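Local coordinates for endonuclease 8-like L720 (Acanthamoeba polyphaga mimivirus, PDB 4MB7), which is an endonuclease VIII-like protein of the Fpg/Nei family, with an H2TH domain and a bound zinc ion, at residues Tyr190-Leu195 against Cys212-Lys217; Ser153-Gly158 against Thr168-Asp173; Ile91-Asp94 against Val98-Trp101; Ile117-Thr122 against Arg127-Asp132. All blocks are in the same frame, centred on the assembly; numbering follows the deposited sequence. Where two conformers were deposited one is given.

Contact 1 (Tyr190-Leu195 against Cys212-Lys217); sequences YDCKIL and CNSLKK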
loop_
_atom_site.group_PDB
_atom_site.type_symbol
_atom_site.label_atom_id
_atom_site.label_comp_id
_atom_site.label_asym_id
_atom_site.label_seq_id
_atom_site.Cartn_x
_atom_site.Cartn_y
_atom_site.Cartn_z
ATOM N N TYR A 190 -0.158 14.311 -14.111
ATOM C CA TYR A 190 -1.013 15.144 -14.946
ATOM C C TYR A 190 -1.414 16.422 -14.220
ATOM O O TYR A 190 -1.462 17.496 -14.815
ATOM C CB TYR A 190 -2.271 14.400 -15.399
ATOM C CG TYR A 190 -3.217 15.314 -16.140
ATOM C CD1 TYR A 190 -2.950 15.701 -17.446
ATOM C CD2 TYR A 190 -4.358 15.819 -15.527
ATOM C CE1 TYR A 190 -3.794 16.551 -18.128
ATOM C CE2 TYR A 190 -5.213 16.673 -16.204
ATOM C CZ TYR A 190 -4.923 17.034 -17.505
ATOM O OH TYR A 190 -5.762 17.881 -18.192
ATOM N N ASP A 191 -1.708 16.289 -12.931
ATOM C CA ASP A 191 -2.119 17.418 -12.104
ATOM C C ASP A 191 -1.023 18.484 -12.047
ATOM O O ASP A 191 -1.307 19.674 -11.907
ATOM C CB ASP A 191 -2.456 16.929 -10.694
ATOM C CG ASP A 191 -3.237 17.948 -9.887
ATOM O OD1 ASP A 191 -3.933 18.787 -10.493
ATOM O OD2 ASP A 191 -3.163 17.897 -8.641
ATOM N N CYS A 192 0.227 18.048 -12.167
ATOM C CA CYS A 192 1.369 18.949 -12.083
ATOM C C CYS A 192 1.998 19.225 -13.447
ATOM O O CYS A 192 3.055 19.848 -13.527
ATOM C CB CYS A 192 2.423 18.383 -11.132
ATOM S SG CYS A 192 1.818 18.077 -9.458
ATOM N N LYS A 193 1.346 18.752 -14.507
ATOM C CA LYS A 193 1.801 18.981 -15.879
ATOM C C LYS A 193 3.240 18.527 -16.105
ATOM O O LYS A 193 4.020 19.208 -16.770
ATOM C CB LYS A 193 1.637 20.457 -16.260
ATOM C CG LYS A 193 0.187 20.900 -16.378
ATOM C CD LYS A 193 0.060 22.418 -16.406
ATOM C CE LYS A 193 0.853 23.025 -17.551
ATOM N NZ LYS A 193 0.389 22.552 -18.887
ATOM N N ILE A 194 3.588 17.375 -15.544
ATOM C CA ILE A 194 4.933 16.832 -15.684
ATOM C C ILE A 194 4.921 15.573 -16.545
ATOM O O ILE A 194 4.129 14.659 -16.314
ATOM C CB ILE A 194 5.550 16.501 -14.311
ATOM C CG1 ILE A 194 5.648 17.765 -13.455
ATOM C CG2 ILE A 194 6.922 15.856 -14.476
ATOM C CD1 ILE A 194 6.263 17.531 -12.094
ATOM N N LEU A 195 5.799 15.533 -17.544
ATOM C CA LEU A 195 5.910 14.371 -18.419
ATOM C C LEU A 195 6.493 13.192 -17.645
ATOM O O LEU A 195 7.532 13.327 -17.000
ATOM C CB LEU A 195 6.791 14.695 -19.626
ATOM C CG LEU A 195 6.774 13.691 -20.781
ATOM C CD1 LEU A 195 5.415 13.686 -21.464
ATOM C CD2 LEU A 195 7.881 13.994 -21.779
ATOM N N CYS A 212 4.332 16.270 -4.450
ATOM C CA CYS A 212 3.987 15.748 -3.132
ATOM C C CYS A 212 2.635 16.268 -2.660
ATOM O O CYS A 212 1.847 15.523 -2.081
ATOM C CB CYS A 212 5.075 16.092 -2.113
ATOM S SG CYS A 212 6.664 15.310 -2.458
ATOM N N ASN A 213 2.369 17.546 -2.908
ATOM C CA ASN A 213 1.080 18.128 -2.557
ATOM C C ASN A 213 -0.049 17.496 -3.361
ATOM O O ASN A 213 -1.131 17.236 -2.835
ATOM C CB ASN A 213 1.091 19.644 -2.762
ATOM C CG ASN A 213 1.956 20.367 -1.741
ATOM O OD1 ASN A 213 2.920 21.040 -2.092
ATOM N ND2 ASN A 213 1.605 20.232 -0.470
ATOM N N SER A 214 0.218 17.244 -4.638
ATOM C CA SER A 214 -0.758 16.621 -5.522
ATOM C C SER A 214 -1.074 15.198 -5.081
ATOM O O SER A 214 -2.236 14.801 -5.030
ATOM C CB SER A 214 -0.247 16.617 -6.964
ATOM O OG SER A 214 -1.159 15.955 -7.823
ATOM N N LEU A 215 -0.030 14.437 -4.764
ATOM C CA LEU A 215 -0.194 13.061 -4.301
ATOM C C LEU A 215 -1.072 12.997 -3.058
ATOM O O LEU A 215 -2.019 12.215 -2.995
ATOM C CB LEU A 215 1.168 12.422 -4.020
ATOM C CG LEU A 215 1.984 11.974 -5.233
ATOM C CD1 LEU A 215 3.405 11.627 -4.819
ATOM C CD2 LEU A 215 1.319 10.784 -5.910
ATOM N N LYS A 216 -0.767 13.840 -2.077
ATOM C CA LYS A 216 -1.529 13.833 -0.834
ATOM C C LYS A 216 -2.963 14.309 -1.047
ATOM O O LYS A 216 -3.885 13.816 -0.393
ATOM C CB LYS A 216 -0.834 14.662 0.250
ATOM C CG LYS A 216 -1.391 14.417 1.644
ATOM C CD LYS A 216 -0.484 14.979 2.724
ATOM C CE LYS A 216 -0.970 14.574 4.109
ATOM N NZ LYS A 216 -0.125 15.153 5.192
ATOM N N LYS A 217 -3.154 15.246 -1.972
ATOM C CA LYS A 217 -4.485 15.764 -2.275
ATOM C C LYS A 217 -5.388 14.681 -2.861
ATOM O O LYS A 217 -6.536 14.527 -2.444
ATOM C CB LYS A 217 -4.391 16.948 -3.240
ATOM C CG LYS A 217 -5.717 17.642 -3.507
ATOM C CD LYS A 217 -6.229 17.350 -4.908
ATOM C CE LYS A 217 -5.228 17.790 -5.960
ATOM N NZ LYS A 217 -5.746 17.578 -7.339
#
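Asp191, in the last turn of helix 182-191, reaches Ser214 and Lys217 of helix 205-230 through a single carboxylate oxygen. Its CG lies trans to the backbone N (chi1 -165°), which carries the carboxylate out toward the longer helix. There Asp191 OD2 accepts from Ser214 OG over 2.9 Å on its anti lone pair, the one turned away from OD1. Lys217 NZ forms a salt bridge with the same Asp191 OD2, also at 2.9 Å, but comes down from above the carboxylate plane, 50° out of it. The two donors thus use different approaches to one oxygen. Bends at chi2 and chi3 turn the Lys217 chain so that its ammonium group reaches the aspartate. Asp191 OD1 is engaged by Arg240 in a second salt bridge, an arrangement of two cations that would be expected to favour the ionised carboxylate. Beside this polar cluster, Cys192 SG rests 3.6 Å from Ser214 CB, an apolar touch next to the hydroxyl.

The chain then leaves the helix in a Schellman motif, with Lys193 at positive phi as the C-prime residue. Cys192 also packs on Met207 and Cys210, and Ser214 on Ala188, so the C-terminal end of helix 182-191 packs against helix 205-230, while Arg240 ties the pair to a neighbouring loop.

Contact 2 (Ser153-Gly158 against Thr168-Asp173); sequences SHLKNG and TDFLLD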
loop_
_atom_site.group_PDB
_atom_site.type_symbol
_atom_site.label_atom_id
_atom_site.label_comp_id
_atom_site.label_asym_id
_atom_site.label_seq_id
_atom_site.Cartn_x
_atom_site.Cartn_y
_atom_site.Cartn_z
ATOM N N SER A 153 13.125 15.445 4.208
ATOM C CA SER A 153 14.556 15.179 4.313
ATOM C C SER A 153 14.903 13.864 3.622
ATOM O O SER A 153 15.893 13.771 2.898
ATOM C CB SER A 153 14.980 15.119 5.781
ATOM O OG SER A 153 14.608 16.300 6.470
ATOM N N HIS A 154 14.073 12.854 3.856
ATOM C CA HIS A 154 14.267 11.535 3.271
ATOM C C HIS A 154 14.155 11.600 1.753
ATOM O O HIS A 154 14.949 10.996 1.033
ATOM C CB HIS A 154 13.233 10.558 3.839
ATOM C CG HIS A 154 13.437 9.140 3.408
ATOM N ND1 HIS A 154 12.462 8.413 2.759
ATOM C CD2 HIS A 154 14.500 8.312 3.540
ATOM C CE1 HIS A 154 12.917 7.199 2.508
ATOM N NE2 HIS A 154 14.151 7.112 2.970
ATOM N N LEU A 155 13.166 12.349 1.275
ATOM C CA LEU A 155 12.931 12.501 -0.156
ATOM C C LEU A 155 14.107 13.166 -0.870
ATOM O O LEU A 155 14.442 12.801 -1.998
ATOM C CB LEU A 155 11.650 13.299 -0.403
ATOM C CG LEU A 155 11.302 13.558 -1.870
ATOM C CD1 LEU A 155 11.113 12.247 -2.612
ATOM C CD2 LEU A 155 10.062 14.427 -1.986
ATOM N N LYS A 156 14.732 14.136 -0.209
ATOM C CA LYS A 156 15.867 14.846 -0.793
ATOM C C LYS A 156 17.052 13.917 -1.046
ATOM O O LYS A 156 17.782 14.086 -2.022
ATOM C CB LYS A 156 16.286 16.026 0.087
ATOM C CG LYS A 156 15.242 17.129 0.167
ATOM C CD LYS A 156 15.724 18.299 1.008
ATOM C CE LYS A 156 14.586 19.266 1.307
ATOM N NZ LYS A 156 13.906 19.732 0.067
ATOM N N ASN A 157 17.236 12.934 -0.171
ATOM C CA ASN A 157 18.277 11.933 -0.375
ATOM C C ASN A 157 17.982 11.050 -1.582
ATOM O O ASN A 157 18.876 10.744 -2.371
ATOM C CB ASN A 157 18.464 11.073 0.877
ATOM C CG ASN A 157 19.170 11.816 1.994
ATOM O OD1 ASN A 157 19.949 12.737 1.747
ATOM N ND2 ASN A 157 18.906 11.416 3.233
ATOM N N GLY A 158 16.721 10.653 -1.727
ATOM C CA GLY A 158 16.308 9.797 -2.825
ATOM C C GLY A 158 16.383 10.474 -4.180
ATOM O O GLY A 158 16.637 9.821 -5.194
ATOM N N THR A 168 8.234 8.551 -13.177
ATOM C CA THR A 168 7.279 7.478 -12.902
ATOM C C THR A 168 7.910 6.358 -12.072
ATOM O O THR A 168 7.305 5.865 -11.118
ATOM C CB THR A 168 6.676 6.895 -14.199
ATOM O OG1 THR A 168 5.707 7.806 -14.730
ATOM C CG2 THR A 168 5.994 5.558 -13.928
ATOM N N ASP A 169 9.136 5.986 -12.416
ATOM C CA ASP A 169 9.875 4.967 -11.688
ATOM C C ASP A 169 10.128 5.398 -10.258
ATOM O O ASP A 169 10.008 4.608 -9.342
ATOM C CB ASP A 169 11.219 4.682 -12.358
ATOM C CG ASP A 169 11.120 3.652 -13.466
ATOM O OD1 ASP A 169 10.035 3.071 -13.668
ATOM O OD2 ASP A 169 12.145 3.421 -14.142
ATOM N N PHE A 170 10.478 6.664 -10.074
ATOM C CA PHE A 170 10.784 7.192 -8.750
ATOM C C PHE A 170 9.537 7.310 -7.873
ATOM O O PHE A 170 9.594 7.057 -6.670
ATOM C CB PHE A 170 11.497 8.542 -8.860
ATOM C CG PHE A 170 11.964 9.089 -7.543
ATOM C CD1 PHE A 170 12.832 8.365 -6.745
ATOM C CD2 PHE A 170 11.548 10.337 -7.110
ATOM C CE1 PHE A 170 13.268 8.867 -5.534
ATOM C CE2 PHE A 170 11.982 10.846 -5.901
ATOM C CZ PHE A 170 12.843 10.111 -5.111
ATOM N N LEU A 171 8.413 7.685 -8.478
ATOM C CA LEU A 171 7.161 7.827 -7.739
ATOM C C LEU A 171 6.622 6.478 -7.276
ATOM O O LEU A 171 5.794 6.411 -6.368
ATOM C CB LEU A 171 6.104 8.542 -8.584
ATOM C CG LEU A 171 6.329 10.030 -8.863
ATOM C CD1 LEU A 171 5.157 10.595 -9.644
ATOM C CD2 LEU A 171 6.538 10.798 -7.567
ATOM N N LEU A 172 7.095 5.409 -7.908
ATOM C CA LEU A 172 6.666 4.059 -7.565
ATOM C C LEU A 172 7.660 3.362 -6.638
ATOM O O LEU A 172 7.459 2.210 -6.254
ATOM C CB LEU A 172 6.454 3.234 -8.833
ATOM C CG LEU A 172 5.259 3.638 -9.695
ATOM C CD1 LEU A 172 5.329 2.975 -11.060
ATOM C CD2 LEU A 172 3.961 3.279 -8.988
ATOM N N ASP A 173 8.731 4.066 -6.285
ATOM C CA ASP A 173 9.723 3.538 -5.355
ATOM C C ASP A 173 9.114 3.458 -3.959
ATOM O O ASP A 173 8.761 4.480 -3.368
ATOM C CB ASP A 173 10.970 4.428 -5.346
ATOM C CG ASP A 173 12.160 3.769 -4.667
ATOM O OD1 ASP A 173 13.257 3.767 -5.267
ATOM O OD2 ASP A 173 12.010 3.265 -3.536
#
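A trans chi1 at both Leu155 (179°) and Phe170 (-174°) sends these two side chains from their helices into the interface between helix 148-161 and helix 167-171. In Leu155 the second torsion then turns CD1 toward the aromatic ring, although the residue's first bond does not itself aim at the opposing helix. In Phe170 the side chain starts directly toward its partner.

The far end of that ring does the touching. Leu155 CD1 sits 3.7 Å from Phe170 CE2 and equally near CZ, so one methyl straddles a single ring bond, approaching it obliquely. Gly158 meets the ring with its backbone: its carbonyl carbon is 3.7 Å from Phe170 CZ, and Gly158 O lies 3.5 Å from Phe170 CE1. Gly158 and Phe170 are also the nearest pair of the two segments by backbone position, with 8.5 Å between their CA atoms. Gly158, which has no side chain, lets the end of the ring come up against the main chain of helix 148-161. All three residues are buried, and the join is apolar packing with one backbone carbonyl set against the ring.

Phe177 extends the cluster, meeting the Phe170 ring edge-to-face and touching Leu155 as well. Around it, Leu171 leans on Gln185 and Leu189 of helix 182-191, and Leu155 packs against Cys212 of helix 205-230, which places the contact inside the helical bundle of the H2TH domain.

Contact 3 (Ile91-Asp94 against Val98-Trp101); sequences IQLD and VLRW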
loop_
_atom_site.group_PDB
_atom_site.type_symbol
_atom_site.label_atom_id
_atom_site.label_comp_id
_atom_site.label_asym_id
_atom_site.label_seq_id
_atom_site.Cartn_x
_atom_site.Cartn_y
_atom_site.Cartn_z
ATOM N N ILE A 91 -9.438 -16.927 9.067
ATOM C CA ILE A 91 -9.214 -16.886 10.506
ATOM C C ILE A 91 -10.504 -16.599 11.258
ATOM O O ILE A 91 -11.077 -15.518 11.132
ATOM C CB ILE A 91 -8.165 -15.830 10.902
ATOM C CG1 ILE A 91 -6.836 -16.101 10.195
ATOM C CG2 ILE A 91 -7.972 -15.824 12.413
ATOM C CD1 ILE A 91 -5.713 -15.172 10.618
ATOM N N GLN A 92 -10.964 -17.575 12.035
ATOM C CA GLN A 92 -12.123 -17.363 12.896
ATOM C C GLN A 92 -11.686 -17.037 14.320
ATOM O O GLN A 92 -10.868 -17.745 14.907
ATOM C CB GLN A 92 -13.051 -18.579 12.893
ATOM C CG GLN A 92 -14.273 -18.389 13.785
ATOM C CD GLN A 92 -15.367 -19.402 13.524
ATOM O OE1 GLN A 92 -15.267 -20.225 12.614
ATOM N NE2 GLN A 92 -16.425 -19.343 14.323
ATOM N N LEU A 93 -12.237 -15.960 14.868
ATOM C CA LEU A 93 -11.875 -15.508 16.205
ATOM C C LEU A 93 -12.885 -15.967 17.259
ATOM O O LEU A 93 -13.911 -16.561 16.930
ATOM C CB LEU A 93 -11.738 -13.988 16.222
ATOM C CG LEU A 93 -10.729 -13.464 15.196
ATOM C CD1 LEU A 93 -10.759 -11.952 15.130
ATOM C CD2 LEU A 93 -9.330 -13.961 15.531
ATOM N N ASP A 94 -12.588 -15.681 18.524
ATOM C CA ASP A 94 -13.423 -16.133 19.638
ATOM C C ASP A 94 -14.787 -15.444 19.715
ATOM O O ASP A 94 -15.688 -15.924 20.403
ATOM C CB ASP A 94 -12.677 -15.996 20.970
ATOM C CG ASP A 94 -12.097 -14.607 21.180
ATOM O OD1 ASP A 94 -12.580 -13.648 20.542
ATOM O OD2 ASP A 94 -11.157 -14.475 21.991
ATOM N N VAL A 98 -15.032 -13.648 11.403
ATOM C CA VAL A 98 -14.168 -14.392 10.490
ATOM C C VAL A 98 -13.464 -13.460 9.507
ATOM O O VAL A 98 -14.109 -12.702 8.784
ATOM C CB VAL A 98 -14.951 -15.464 9.707
ATOM C CG1 VAL A 98 -14.027 -16.202 8.746
ATOM C CG2 VAL A 98 -15.616 -16.444 10.664
ATOM N N LEU A 99 -12.136 -13.516 9.493
ATOM C CA LEU A 99 -11.343 -12.728 8.558
ATOM C C LEU A 99 -10.953 -13.573 7.350
ATOM O O LEU A 99 -10.472 -14.697 7.499
ATOM C CB LEU A 99 -10.088 -12.186 9.246
ATOM C CG LEU A 99 -10.310 -11.217 10.408
ATOM C CD1 LEU A 99 -9.002 -10.934 11.130
ATOM C CD2 LEU A 99 -10.942 -9.926 9.918
ATOM N N ARG A 100 -11.158 -13.029 6.155
ATOM C CA ARG A 100 -10.861 -13.764 4.928
ATOM C C ARG A 100 -9.932 -12.991 3.994
ATOM O O ARG A 100 -10.204 -11.843 3.643
ATOM C CB ARG A 100 -12.155 -14.144 4.201
ATOM C CG ARG A 100 -13.059 -15.072 5.001
ATOM C CD ARG A 100 -14.241 -15.558 4.176
ATOM N NE ARG A 100 -14.946 -16.662 4.826
ATOM C CZ ARG A 100 -15.867 -16.509 5.773
ATOM N NH1 ARG A 100 -16.192 -15.294 6.194
ATOM N NH2 ARG A 100 -16.456 -17.571 6.306
ATOM N N TRP A 101 -8.837 -13.639 3.601
ATOM C CA TRP A 101 -7.859 -13.059 2.682
ATOM C C TRP A 101 -8.144 -13.480 1.243
ATOM O O TRP A 101 -8.340 -14.662 0.963
ATOM C CB TRP A 101 -6.444 -13.518 3.057
ATOM C CG TRP A 101 -5.764 -12.705 4.123
ATOM C CD1 TRP A 101 -4.744 -11.813 3.943
ATOM C CD2 TRP A 101 -6.036 -12.721 5.533
ATOM N NE1 TRP A 101 -4.372 -11.269 5.148
ATOM C CE2 TRP A 101 -5.149 -11.808 6.139
ATOM C CE3 TRP A 101 -6.948 -13.413 6.338
ATOM C CZ2 TRP A 101 -5.146 -11.569 7.514
ATOM C CZ3 TRP A 101 -6.942 -13.175 7.706
ATOM C CH2 TRP A 101 -6.048 -12.261 8.279
#
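Ile91 and Trp101 lean obliquely across the strand pair, the CG1 branch of the isoleucine ending at the CZ3-CH2 end of the indole. With CG1 trans to the carbonyl carbon (chi1 -58°) and chi2 extended, Ile91 CD1 comes to 3.7 Å from Trp101 CZ3 and lies equally near CH2. Ile91 and Leu99 share one face of the sheet, with Ile91 CB 4.4 Å from Leu99 CB. Leu93 CD1 approaches Leu99 CD1 more loosely, at 4.5 Å. Gln92 and Val98 occupy the other face, where Val98 CG2 lies across the aliphatic part of the glutamine, 3.9 Å from Gln92 CG. On that face Val98 CG1 also lies over the guanidinium of Arg100, toward its rim.

The backbones form an antiparallel hairpin, Ile91 and Leu99 being the hydrogen-bonded pair and Gln92 and Val98 the non-hydrogen-bonded one. Ile91 N donates to Leu99 O over 2.9 Å, nearly straight at 171°, and Leu99 N returns a bond of 2.8 Å to Ile91 O.

Polar bonding across the contact is therefore a main-chain matter, while the side chains contribute apolar packing; the indole NE1 is satisfied by Thr67 of the other four-stranded sheet, so Trp101 bridges the two sheets.

Contact 4 (Ile117-Thr122 against Arg127-Asp132); sequences IKTNYT and RQAIMD. With SO4 (sulfate ion), chain E.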
loop_
_atom_site.group_PDB
_atom_site.type_symbol
_atom_site.label_atom_id
_atom_site.label_comp_id
_atom_site.label_asym_id
_atom_site.label_seq_id
_atom_site.Cartn_x
_atom_site.Cartn_y
_atom_site.Cartn_z
ATOM N N ILE A 117 15.730 -11.697 3.303
ATOM C CA ILE A 117 14.550 -11.757 2.445
ATOM C C ILE A 117 14.453 -10.524 1.554
ATOM O O ILE A 117 15.023 -9.477 1.861
ATOM C CB ILE A 117 13.240 -11.885 3.259
ATOM C CG1 ILE A 117 13.041 -10.659 4.154
ATOM C CG2 ILE A 117 13.240 -13.166 4.082
ATOM C CD1 ILE A 117 11.753 -10.688 4.960
ATOM N N LYS A 118 13.727 -10.654 0.448
ATOM C CA LYS A 118 13.521 -9.534 -0.460
ATOM C C LYS A 118 12.165 -8.881 -0.225
ATOM O O LYS A 118 11.123 -9.518 -0.381
ATOM C CB LYS A 118 13.626 -9.995 -1.913
ATOM C CG LYS A 118 13.449 -8.875 -2.933
ATOM C CD LYS A 118 13.397 -9.423 -4.351
ATOM C CE LYS A 118 13.069 -8.327 -5.355
ATOM N NZ LYS A 118 14.036 -7.202 -5.269
ATOM N N THR A 119 12.187 -7.609 0.162
ATOM C CA THR A 119 10.964 -6.830 0.314
ATOM C C THR A 119 10.783 -5.978 -0.935
ATOM O O THR A 119 11.595 -6.050 -1.856
ATOM C CB THR A 119 11.023 -5.922 1.549
ATOM O OG1 THR A 119 11.931 -4.840 1.308
ATOM C CG2 THR A 119 11.483 -6.711 2.765
ATOM N N ASN A 120 9.732 -5.162 -0.974
ATOM C CA ASN A 120 9.470 -4.352 -2.164
ATOM C C ASN A 120 10.350 -3.104 -2.292
ATOM O O ASN A 120 10.113 -2.258 -3.155
ATOM C CB ASN A 120 7.977 -4.004 -2.303
ATOM C CG ASN A 120 7.474 -3.065 -1.212
ATOM O OD1 ASN A 120 8.237 -2.588 -0.373
ATOM N ND2 ASN A 120 6.173 -2.790 -1.233
ATOM N N TYR A 121 11.364 -2.993 -1.439
ATOM C CA TYR A 121 12.267 -1.847 -1.493
ATOM C C TYR A 121 13.729 -2.222 -1.241
ATOM O O TYR A 121 14.628 -1.451 -1.569
ATOM C CB TYR A 121 11.816 -0.752 -0.516
ATOM C CG TYR A 121 11.802 -1.204 0.923
ATOM C CD1 TYR A 121 12.869 -0.931 1.768
ATOM C CD2 TYR A 121 10.727 -1.920 1.432
ATOM C CE1 TYR A 121 12.861 -1.353 3.080
ATOM C CE2 TYR A 121 10.712 -2.347 2.738
ATOM C CZ TYR A 121 11.780 -2.063 3.556
ATOM O OH TYR A 121 11.762 -2.493 4.855
ATOM N N THR A 122 13.971 -3.400 -0.667
ATOM C CA THR A 122 15.340 -3.809 -0.348
ATOM C C THR A 122 15.509 -5.305 -0.088
ATOM O O THR A 122 14.560 -6.083 -0.186
ATOM C CB THR A 122 15.877 -3.062 0.894
ATOM O OG1 THR A 122 17.296 -3.234 0.982
ATOM C CG2 THR A 122 15.232 -3.601 2.164
ATOM N N ARG A 127 14.117 -9.820 10.628
ATOM C CA ARG A 127 14.035 -8.933 11.785
ATOM C C ARG A 127 14.063 -7.464 11.374
ATOM O O ARG A 127 13.269 -6.658 11.860
ATOM C CB ARG A 127 15.177 -9.225 12.763
ATOM C CG ARG A 127 15.215 -8.303 13.972
ATOM C CD ARG A 127 16.269 -8.750 14.975
ATOM N NE ARG A 127 16.181 -8.006 16.229
ATOM C CZ ARG A 127 15.415 -8.359 17.256
ATOM N NH1 ARG A 127 14.665 -9.451 17.184
ATOM N NH2 ARG A 127 15.398 -7.621 18.357
ATOM N N GLN A 128 14.980 -7.123 10.473
ATOM C CA GLN A 128 15.120 -5.747 10.000
ATOM C C GLN A 128 13.889 -5.281 9.222
ATOM O O GLN A 128 13.515 -4.106 9.279
ATOM C CB GLN A 128 16.373 -5.605 9.135
ATOM C CG GLN A 128 16.681 -4.172 8.729
ATOM C CD GLN A 128 17.058 -3.303 9.912
ATOM O OE1 GLN A 128 17.788 -3.733 10.803
ATOM N NE2 GLN A 128 16.552 -2.075 9.931
ATOM N N ALA A 129 13.267 -6.205 8.496
ATOM C CA ALA A 129 12.056 -5.900 7.733
ATOM C C ALA A 129 10.934 -5.391 8.637
ATOM O O ALA A 129 10.224 -4.445 8.290
ATOM C CB ALA A 129 11.600 -7.124 6.952
ATOM N N ILE A 130 10.781 -6.021 9.797
ATOM C CA ILE A 130 9.772 -5.604 10.769
ATOM C C ILE A 130 10.118 -4.244 11.381
ATOM O O ILE A 130 9.245 -3.394 11.559
ATOM C CB ILE A 130 9.584 -6.667 11.875
ATOM C CG1 ILE A 130 9.074 -7.974 11.262
ATOM C CG2 ILE A 130 8.620 -6.173 12.945
ATOM C CD1 ILE A 130 8.888 -9.094 12.263
ATOM N N MET A 131 11.395 -4.036 11.686
ATOM C CA MET A 131 11.850 -2.766 12.242
ATOM C C MET A 131 11.690 -1.629 11.235
ATOM O O MET A 131 11.298 -0.519 11.596
ATOM C CB MET A 131 13.309 -2.867 12.691
ATOM C CG MET A 131 13.824 -1.638 13.424
ATOM S SD MET A 131 13.010 -1.363 15.010
ATOM C CE MET A 131 12.077 0.127 14.666
ATOM N N ASP A 132 11.992 -1.910 9.971
ATOM C CA ASP A 132 11.855 -0.911 8.916
ATOM C C ASP A 132 10.411 -0.458 8.728
ATOM O O ASP A 132 10.158 0.703 8.407
ATOM C CB ASP A 132 12.378 -1.449 7.588
ATOM C CG ASP A 132 13.889 -1.478 7.517
ATOM O OD1 ASP A 132 14.539 -0.929 8.428
ATOM O OD2 ASP A 132 14.423 -2.040 6.538
HETATM S S SO4 E . 4.913 -3.361 -4.757
HETATM O O1 SO4 E . 4.676 -3.500 -3.323
HETATM O O2 SO4 E . 4.007 -4.245 -5.486
HETATM O O3 SO4 E . 4.670 -1.978 -5.156
HETATM O O4 SO4 E . 6.294 -3.721 -5.062
HETATM O O HOH W 1 9.824 -3.805 5.810
#
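An ST motif at Thr119 shapes the turn between the short strands 116-118 and 123-125, and this turn sets Tyr121 against helix 126-136. Thr119 OG1 accepts from Thr122 N over 3.2 Å and more weakly from Tyr121 N, while Thr119 N bonds to Thr122 O. The same hydroxyl oxygen lies over one face of the Tyr121 ring, near its rim.

Tyr121 CG lies between the backbone N and the carbonyl carbon (chi1 61°), which swings the ring toward the helix. Its phenol end crosses Asp132, with the ring and carboxylate planes 53° apart. Tyr121 OH lies 3.2 Å from Asp132 OD2, which sits at the ring edge. A water donates to Ala129 O and is modelled very close to Tyr121 OH, at a doubtful 2.5 Å, so the phenol oxygen has both a carboxylate and a water within reach. Gln128 NE2 donates to Asp132 OD1 over 2.8 Å from above the carboxylate plane, steadying the aspartate from within its own helix.

Beside the polar contact, Ala129 CB meets Ile117 CD1 at 4.1 Å, with Thr119 CG2 on the same side. On another side of the turn, Asn120 ND2 donates to a sulfate oxygen, O1, at 2.7 Å; Lys49 also binds this ion, probably a crystallisation component. The whole is a two-stranded antiparallel hairpin packed on the helix that directly follows it, its turn stabilised by a threonine ST motif.

Contacts 1 and 2 belong to the same helical region, the H2TH domain, and touch through Cys212 and Leu155 and through Leu215 and Leu171. Their chemistry differs with depth: contact 2 is buried and largely apolar, whereas contact 1 is partly buried and relies on a salt bridge; the side chain of Asp191 is about 12 Å from the zinc ion. Contact 3 is also buried but joins strands by main-chain bonds, on the opposite side of the chain's centre from both. Contact 4, partly buried and water-mediated in part, pairs a hairpin turn with a helix; its nearest atoms come within about 5 Å of contact 2, without touching.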